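Local coordinates for protein BamaA.19900.a (Balamuthia mandrillaris, PDB 6VZZ) that binds glucose and, as a glucokinase, probably catalyses its ATP-dependent phosphorylation, at residues 291-296 with 340-345; 20-25 with 87-92; 41-46 with 77-82. One frame throughout, in Å; residues are numbered along the deposited sequence.

All three contacts are largely buried; interactions 2 and 3 are almost wholly apolar, while interaction 1 also involves a carbonyl oxygen and an amide side chain. Interactions 1 and 3 are each centred about 16 Å from the centre of the chain, whereas interaction 2 lies about 30 Å out, where Leu89 keeps some exposure. Interactions 2 and 3 both use helix 72-90: its C-terminal end packs on helix 16-25, and its middle on strand 37-43 of the five-stranded sheet. Interaction 1 joins other helices. The chemistry follows the place: leucines between helix ends in 2, the far end of a phenylalanine ring against branched strand residues in 3, and two alanines, one meeting an aromatic ring and the other an asparagine side chain, in 1.

Interaction 1 (291-296 with 340-345); sequences KIAKNA and VNNNLF
Phe345 and Ala296 bury the larger share of this contact, and Ala293 with Asn342 the rest. The Phe345 ring reaches across from the first turn of helix 343-348 and presents its CD1-CE1 side to the end of segment 291-296. Its CG is anti to the backbone N (chi1 177°), which carries the ring out from the helix toward Ala296. Two atoms of that alanine receive it: Ala296 CB lies 3.9 Å from Phe345 CD1, and Ala296 O stands at the ring edge, near its plane, 3.8 Å from the same CD1. A methyl group suits this position because it lets a broad ring come close to the main chain. Three residues earlier, Ala293 offers its methyl to the end of the Asn342 side chain, carried by the third residue of the type I beta turn from Val340 to Asn343. Met309 of helix 303-327 touches all four residues and so helps to enclose the contact. Dispersion probably accounts for most of the attraction, while the carbonyl oxygen facing the faintly positive C-H rim of the ring may add a small electrostatic gain without amounting to a directed bond.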
loop_
_atom_site.group_PDB
_atom_site.type_symbol
_atom_site.label_atom_id
_atom_site.label_comp_id
_atom_site.label_asym_id
_atom_site.label_seq_id
_atom_site.Cartn_x
_atom_site.Cartn_y
_atom_site.Cartn_z
ATOM N N LYS A 291 -11.350 18.807 22.949
ATOM C CA LYS A 291 -12.596 19.511 23.230
ATOM C C LYS A 291 -13.463 19.614 21.979
ATOM O O LYS A 291 -14.688 19.459 22.050
ATOM C CB LYS A 291 -12.301 20.896 23.810
ATOM N N ILE A 292 -12.847 19.867 20.822
ATOM C CA ILE A 292 -13.593 19.869 19.566
ATOM C C ILE A 292 -14.276 18.522 19.361
ATOM O O ILE A 292 -15.465 18.450 19.024
ATOM C CB ILE A 292 -12.659 20.212 18.390
ATOM C CG1 ILE A 292 -11.964 21.549 18.633
ATOM C CG2 ILE A 292 -13.436 20.234 17.082
ATOM C CD1 ILE A 292 -10.850 21.838 17.661
ATOM N N ALA A 293 -13.533 17.433 19.588
ATOM C CA ALA A 293 -14.068 16.093 19.369
ATOM C C ALA A 293 -15.201 15.772 20.339
ATOM O O ALA A 293 -16.217 15.196 19.941
ATOM C CB ALA A 293 -12.950 15.061 19.490
ATOM N N LYS A 294 -15.047 16.127 21.617
ATOM C CA LYS A 294 -16.138 15.914 22.567
ATOM C C LYS A 294 -17.350 16.762 22.200
ATOM O O LYS A 294 -18.469 16.249 22.088
ATOM C CB LYS A 294 -15.678 16.221 23.995
ATOM N N ASN A 295 -17.134 18.068 21.990
ATOM C CA ASN A 295 -18.215 18.964 21.584
ATOM C C ASN A 295 -18.981 18.442 20.382
ATOM O O ASN A 295 -20.177 18.720 20.243
ATOM C CB ASN A 295 -17.657 20.348 21.253
ATOM C CG ASN A 295 -17.532 21.237 22.468
ATOM O OD1 ASN A 295 -17.809 20.823 23.595
ATOM N ND2 ASN A 295 -17.112 22.476 22.243
ATOM N N ALA A 296 -18.312 17.692 19.500
ATOM C CA ALA A 296 -18.931 17.254 18.255
ATOM C C ALA A 296 -20.029 16.217 18.468
ATOM O O ALA A 296 -20.886 16.060 17.588
ATOM C CB ALA A 296 -17.865 16.696 17.312
ATOM N N VAL A 340 -11.199 5.219 21.196
ATOM C CA VAL A 340 -12.233 4.869 22.168
ATOM C C VAL A 340 -13.178 6.043 22.407
ATOM O O VAL A 340 -14.404 5.883 22.416
ATOM C CB VAL A 340 -11.584 4.395 23.481
ATOM C CG1 VAL A 340 -12.646 3.987 24.484
ATOM C CG2 VAL A 340 -10.623 3.241 23.205
ATOM N N ASN A 341 -12.626 7.242 22.592
ATOM C CA ASN A 341 -13.460 8.399 22.891
ATOM C C ASN A 341 -14.226 8.922 21.681
ATOM O O ASN A 341 -15.095 9.783 21.853
ATOM C CB ASN A 341 -12.610 9.532 23.474
ATOM C CG ASN A 341 -11.876 9.124 24.736
ATOM O OD1 ASN A 341 -10.664 9.237 24.815
ATOM N ND2 ASN A 341 -12.613 8.650 25.730
ATOM N N ASN A 342 -13.929 8.442 20.476
ATOM C CA ASN A 342 -14.583 8.930 19.269
ATOM C C ASN A 342 -15.542 7.928 18.645
ATOM O O ASN A 342 -16.121 8.228 17.597
ATOM C CB ASN A 342 -13.540 9.347 18.225
ATOM C CG ASN A 342 -12.802 10.607 18.615
ATOM O OD1 ASN A 342 -13.221 11.328 19.515
ATOM N ND2 ASN A 342 -11.702 10.888 17.931
ATOM N N ASN A 343 -15.729 6.749 19.245
ATOM C CA ASN A 343 -16.641 5.772 18.657
ATOM C C ASN A 343 -18.090 6.228 18.739
ATOM O O ASN A 343 -18.891 5.880 17.868
ATOM C CB ASN A 343 -16.494 4.415 19.339
ATOM C CG ASN A 343 -15.174 3.759 19.045
ATOM O OD1 ASN A 343 -14.653 3.844 17.928
ATOM N ND2 ASN A 343 -14.611 3.101 20.051
ATOM N N LEU A 344 -18.450 6.985 19.779
ATOM C CA LEU A 344 -19.812 7.496 19.870
ATOM C C LEU A 344 -20.108 8.427 18.707
ATOM O O LEU A 344 -21.141 8.293 18.041
ATOM C CB LEU A 344 -20.033 8.206 21.200
ATOM C CG LEU A 344 -21.335 9.006 21.300
ATOM C CD1 LEU A 344 -22.566 8.103 21.321
ATOM C CD2 LEU A 344 -21.319 9.935 22.510
ATOM N N PHE A 345 -19.199 9.371 18.434
ATOM C CA PHE A 345 -19.384 10.237 17.273
ATOM C C PHE A 345 -19.538 9.412 16.008
ATOM O O PHE A 345 -20.380 9.716 15.154
ATOM C CB PHE A 345 -18.215 11.207 17.113
ATOM C CG PHE A 345 -18.325 12.063 15.887
ATOM C CD1 PHE A 345 -19.015 13.266 15.926
ATOM C CD2 PHE A 345 -17.779 11.648 14.680
ATOM C CE1 PHE A 345 -19.147 14.050 14.789
ATOM C CE2 PHE A 345 -17.913 12.429 13.535
ATOM C CZ PHE A 345 -18.597 13.629 13.591
#

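Interaction 2 (20-25 with 87-92); sequences QTLKQW and RDLLGV
Leu22, Leu89 and Leu90 make the apolar part of this contact between helix 16-25 and the C-terminal end of helix 72-90. Leu22 points toward the other segment and divides its branches between two partners. Its CD1 meets Leu89 CD1 methyl to methyl at 3.8 Å, while its CD2 lies 4.0 Å from Leu90 CD2. In each of the two pairs the side chains cross at about a right angle, and the tips of their branches do the touching. Leu90 CD2 also packs against Leu22 CB, at 3.9 Å, and more loosely against Trp25 CB, at 4.3 Å. In Leu90 the CG is anti to the carbonyl carbon (chi1 -71°), and this turn brings a branch back to helix 16-25 although the side chain does not set out directly toward it. Leucine suits all three places, being flexible, wholly apolar and branched at its tip.

The one polar atom met across the contact is Leu22 O, near Leu90 CD2 in ordinary van der Waals contact. Within its own segment, helix 72-90 closes with Gly91 N bonded to Arg87 O at 2.8 Å; Gly91 then takes a positive phi (73°), readily adopted by glycine, and ends the helical path of the chain.

Around the contact, Leu22 also rests on Leu52 of strand 47-54 and Leu62 of strand 62-68, and Trp25 on Leu52 and Arg54. Helix 16-25 thus packs against both the edge region of the five-stranded sheet and the end of helix 72-90, whose Leu89 O accepts a hydrogen bond from Arg26.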
loop_
_atom_site.group_PDB
_atom_site.type_symbol
_atom_site.label_atom_id
_atom_site.label_comp_id
_atom_site.label_asym_id
_atom_site.label_seq_id
_atom_site.Cartn_x
_atom_site.Cartn_y
_atom_site.Cartn_z
ATOM N N GLN A 20 5.718 -0.435 44.928
ATOM C CA GLN A 20 5.381 -1.678 45.620
ATOM C C GLN A 20 5.540 -2.883 44.698
ATOM O O GLN A 20 6.022 -3.939 45.126
ATOM C CB GLN A 20 3.961 -1.606 46.193
ATOM N N THR A 21 5.189 -2.734 43.417
ATOM C CA THR A 21 5.253 -3.863 42.489
ATOM C C THR A 21 6.692 -4.303 42.238
ATOM O O THR A 21 6.996 -5.504 42.246
ATOM C CB THR A 21 4.566 -3.508 41.169
ATOM O OG1 THR A 21 3.174 -3.272 41.407
ATOM C CG2 THR A 21 4.706 -4.645 40.173
ATOM N N LEU A 22 7.594 -3.349 41.999
ATOM C CA LEU A 22 8.981 -3.716 41.725
ATOM C C LEU A 22 9.644 -4.359 42.938
ATOM O O LEU A 22 10.564 -5.167 42.780
ATOM C CB LEU A 22 9.765 -2.490 41.265
ATOM C CG LEU A 22 9.191 -1.880 39.986
ATOM C CD1 LEU A 22 9.866 -0.564 39.663
ATOM C CD2 LEU A 22 9.316 -2.862 38.828
ATOM N N LYS A 23 9.197 -4.022 44.153
ATOM C CA LYS A 23 9.712 -4.720 45.328
ATOM C C LYS A 23 9.312 -6.188 45.298
ATOM O O LYS A 23 10.114 -7.062 45.641
ATOM C CB LYS A 23 9.221 -4.063 46.618
ATOM C CG LYS A 23 9.693 -2.631 46.829
ATOM C CD LYS A 23 9.384 -2.135 48.242
ATOM C CE LYS A 23 9.510 -0.618 48.328
ATOM N NZ LYS A 23 9.754 -0.172 49.722
ATOM N N GLN A 24 8.079 -6.479 44.876
ATOM C CA GLN A 24 7.657 -7.871 44.766
ATOM C C GLN A 24 8.451 -8.606 43.690
ATOM O O GLN A 24 8.785 -9.784 43.852
ATOM C CB GLN A 24 6.153 -7.946 44.478
ATOM C CG GLN A 24 5.246 -7.518 45.642
ATOM C CD GLN A 24 3.760 -7.483 45.271
ATOM O OE1 GLN A 24 3.368 -6.929 44.236
ATOM N NE2 GLN A 24 2.928 -8.076 46.122
ATOM N N TRP A 25 8.784 -7.920 42.593
ATOM C CA TRP A 25 9.460 -8.575 41.476
ATOM C C TRP A 25 10.861 -9.039 41.849
ATOM O O TRP A 25 11.274 -10.146 41.479
ATOM C CB TRP A 25 9.542 -7.627 40.282
ATOM C CG TRP A 25 8.303 -7.561 39.461
ATOM C CD1 TRP A 25 7.069 -8.043 39.792
ATOM C CD2 TRP A 25 8.178 -6.990 38.156
ATOM N NE1 TRP A 25 6.179 -7.801 38.772
ATOM C CE2 TRP A 25 6.831 -7.153 37.757
ATOM C CE3 TRP A 25 9.070 -6.350 37.287
ATOM C CZ2 TRP A 25 6.354 -6.700 36.527
ATOM C CZ3 TRP A 25 8.598 -5.903 36.066
ATOM C CH2 TRP A 25 7.249 -6.081 35.696
ATOM N N ARG A 87 16.556 1.206 38.298
ATOM C CA ARG A 87 17.770 0.553 38.770
ATOM C C ARG A 87 17.842 0.553 40.293
ATOM O O ARG A 87 18.216 -0.456 40.904
ATOM C CB ARG A 87 18.992 1.238 38.168
ATOM C CG ARG A 87 20.288 0.571 38.532
ATOM C CD ARG A 87 21.430 1.154 37.752
ATOM N NE ARG A 87 21.864 2.429 38.303
ATOM C CZ ARG A 87 22.821 3.167 37.765
ATOM N NH1 ARG A 87 23.425 2.747 36.661
ATOM N NH2 ARG A 87 23.172 4.321 38.325
ATOM N N ASP A 88 17.467 1.668 40.927
ATOM C CA ASP A 88 17.501 1.737 42.382
ATOM C C ASP A 88 16.471 0.831 43.034
ATOM O O ASP A 88 16.584 0.559 44.231
ATOM C CB ASP A 88 17.280 3.170 42.854
ATOM C CG ASP A 88 18.560 3.947 42.965
ATOM O OD1 ASP A 88 19.600 3.320 43.277
ATOM O OD2 ASP A 88 18.527 5.182 42.753
ATOM N N LEU A 89 15.463 0.378 42.291
ATOM C CA LEU A 89 14.438 -0.497 42.843
ATOM C C LEU A 89 14.607 -1.954 42.446
ATOM O O LEU A 89 14.167 -2.833 43.187
ATOM C CB LEU A 89 13.042 -0.028 42.414
ATOM C CG LEU A 89 12.560 1.316 42.959
ATOM C CD1 LEU A 89 11.307 1.769 42.221
ATOM C CD2 LEU A 89 12.291 1.229 44.451
ATOM N N LEU A 90 15.218 -2.237 41.299
ATOM C CA LEU A 90 15.393 -3.609 40.845
ATOM C C LEU A 90 16.827 -4.102 40.905
ATOM O O LEU A 90 17.042 -5.309 41.040
ATOM C CB LEU A 90 14.896 -3.767 39.407
ATOM C CG LEU A 90 13.399 -3.702 39.145
ATOM C CD1 LEU A 90 13.159 -3.983 37.679
ATOM C CD2 LEU A 90 12.687 -4.709 40.011
ATOM N N GLY A 91 17.812 -3.219 40.785
ATOM C CA GLY A 91 19.186 -3.673 40.737
ATOM C C GLY A 91 19.590 -4.357 39.438
ATOM O O GLY A 91 20.619 -4.007 38.847
ATOM N N VAL A 92 18.796 -5.327 38.978
ATOM C CA VAL A 92 19.167 -6.176 37.850
ATOM C C VAL A 92 18.775 -5.509 36.533
ATOM O O VAL A 92 17.656 -5.004 36.386
ATOM C CB VAL A 92 18.527 -7.567 37.985
ATOM C CG1 VAL A 92 18.831 -8.426 36.763
ATOM C CG2 VAL A 92 19.053 -8.258 39.226
#

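Interaction 3 (41-46 with 77-82); sequences VDIGGT and AFFDSV
Val41 and Phe79 bring the backbones nearest, yet their CA atoms remain 10.0 Å apart, a spacing filled by side chains where a helix lies over a sheet. Segment 41-46 ends strand 37-43, the central strand of a five-stranded mixed sheet, and 77-82 is the middle of helix 72-90, which lies in sequence between strands 62-68 and 96-101. This is the alpha/beta layering of the actin-like ATPase fold, to whose clan glucokinases belong. The turn after the strand contains Gly44 and Gly45, consistent with the glycine-rich phosphate-binding loop of relatives.

Phe79 supplies the helix side of the contact. With chi1 at -67° its CG lies opposite the carbonyl carbon, which sends the ring toward the strand so that CE1 and CZ do the touching. Val41 comes from the opposite direction, its CG1 lying 3.9 Å from Phe79 CE1 at an oblique angle to the ring. Beta-branched valine and isoleucine suit an extended strand, and alternate residues 41 and 43 both reach this layer while Asp42 between them hydrogen-bonds Asn381 elsewhere. Leu99 of strand 96-101 touches all three side chains, Phe136 meets Phe79 edge-to-face, and these, with Leu131 and Pro132, help to bury the ring. Ile43 reaches it with its outermost methyl: CD1 lies at the ring edge, near its plane, 4.1 Å from Phe79 CZ.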
loop_
_atom_site.group_PDB
_atom_site.type_symbol
_atom_site.label_atom_id
_atom_site.label_comp_id
_atom_site.label_asym_id
_atom_site.label_seq_id
_atom_site.Cartn_x
_atom_site.Cartn_y
_atom_site.Cartn_z
ATOM N N VAL A 41 8.561 0.633 25.035
ATOM C CA VAL A 41 8.396 2.079 24.952
ATOM C C VAL A 41 7.485 2.420 23.783
ATOM O O VAL A 41 7.652 1.885 22.680
ATOM C CB VAL A 41 9.742 2.814 24.799
ATOM C CG1 VAL A 41 9.531 4.327 24.894
ATOM C CG2 VAL A 41 10.707 2.348 25.852
ATOM N N ASP A 42 6.531 3.319 24.029
ATOM C CA ASP A 42 5.634 3.873 23.017
ATOM C C ASP A 42 5.990 5.350 22.877
ATOM O O ASP A 42 5.591 6.174 23.706
ATOM C CB ASP A 42 4.177 3.676 23.429
ATOM C CG ASP A 42 3.193 4.385 22.498
ATOM O OD1 ASP A 42 3.583 4.794 21.381
ATOM O OD2 ASP A 42 2.010 4.526 22.885
ATOM N N ILE A 43 6.753 5.690 21.843
ATOM C CA ILE A 43 7.147 7.072 21.594
ATOM C C ILE A 43 6.141 7.656 20.611
ATOM O O ILE A 43 6.205 7.396 19.405
ATOM C CB ILE A 43 8.576 7.177 21.063
ATOM C CG1 ILE A 43 9.569 6.608 22.074
ATOM C CG2 ILE A 43 8.900 8.623 20.754
ATOM C CD1 ILE A 43 11.009 6.572 21.561
ATOM N N GLY A 44 5.189 8.438 21.129
ATOM C CA GLY A 44 4.245 9.132 20.278
ATOM C C GLY A 44 4.727 10.524 19.912
ATOM O O GLY A 44 5.742 11.016 20.394
ATOM N N GLY A 45 3.970 11.171 19.031
ATOM C CA GLY A 45 4.335 12.512 18.615
ATOM C C GLY A 45 4.177 13.553 19.701
ATOM O O GLY A 45 4.780 14.626 19.601
ATOM N N THR A 46 3.381 13.262 20.729
ATOM C CA THR A 46 3.160 14.161 21.855
ATOM C C THR A 46 3.576 13.558 23.188
ATOM O O THR A 46 4.121 14.273 24.035
ATOM C CB THR A 46 1.675 14.577 21.921
ATOM O OG1 THR A 46 1.352 15.383 20.784
ATOM C CG2 THR A 46 1.372 15.372 23.178
ATOM N N ALA A 77 16.655 12.641 28.479
ATOM C CA ALA A 77 16.616 12.990 29.896
ATOM C C ALA A 77 15.553 12.181 30.634
ATOM O O ALA A 77 15.754 11.787 31.786
ATOM C CB ALA A 77 16.367 14.486 30.064
ATOM N N PHE A 78 14.411 11.925 29.990
ATOM C CA PHE A 78 13.395 11.085 30.612
ATOM C C PHE A 78 13.891 9.653 30.771
ATOM O O PHE A 78 13.712 9.047 31.831
ATOM C CB PHE A 78 12.103 11.146 29.790
ATOM C CG PHE A 78 11.111 10.025 30.075
ATOM C CD1 PHE A 78 10.233 10.099 31.156
ATOM C CD2 PHE A 78 11.017 8.923 29.225
ATOM C CE1 PHE A 78 9.298 9.072 31.405
ATOM C CE2 PHE A 78 10.081 7.897 29.467
ATOM C CZ PHE A 78 9.221 7.975 30.559
ATOM N N PHE A 79 14.544 9.104 29.741
ATOM C CA PHE A 79 15.022 7.725 29.811
ATOM C C PHE A 79 16.106 7.575 30.877
ATOM O O PHE A 79 16.033 6.676 31.722
ATOM C CB PHE A 79 15.545 7.271 28.444
ATOM C CG PHE A 79 14.481 7.147 27.382
ATOM C CD1 PHE A 79 13.203 6.702 27.697
ATOM C CD2 PHE A 79 14.766 7.472 26.059
ATOM C CE1 PHE A 79 12.217 6.576 26.711
ATOM C CE2 PHE A 79 13.793 7.358 25.068
ATOM C CZ PHE A 79 12.516 6.903 25.395
ATOM N N ASP A 80 17.125 8.442 30.844
ATOM C CA ASP A 80 18.146 8.439 31.892
ATOM C C ASP A 80 17.514 8.477 33.278
ATOM O O ASP A 80 17.856 7.681 34.158
ATOM C CB ASP A 80 19.096 9.630 31.719
ATOM C CG ASP A 80 20.003 9.501 30.496
ATOM O OD1 ASP A 80 20.074 8.397 29.909
ATOM O OD2 ASP A 80 20.650 10.512 30.122
ATOM N N SER A 81 16.569 9.392 33.484
ATOM C CA SER A 81 15.963 9.542 34.802
ATOM C C SER A 81 15.222 8.280 35.220
ATOM O O SER A 81 15.463 7.733 36.302
ATOM C CB SER A 81 15.016 10.736 34.808
ATOM O OG SER A 81 14.347 10.821 36.046
ATOM N N VAL A 82 14.307 7.801 34.374
ATOM C CA VAL A 82 13.514 6.644 34.763
ATOM C C VAL A 82 14.365 5.381 34.800
ATOM O O VAL A 82 14.047 4.449 35.543
ATOM C CB VAL A 82 12.299 6.488 33.831
ATOM C CG1 VAL A 82 12.715 5.885 32.514
ATOM C CG2 VAL A 82 11.243 5.638 34.492
#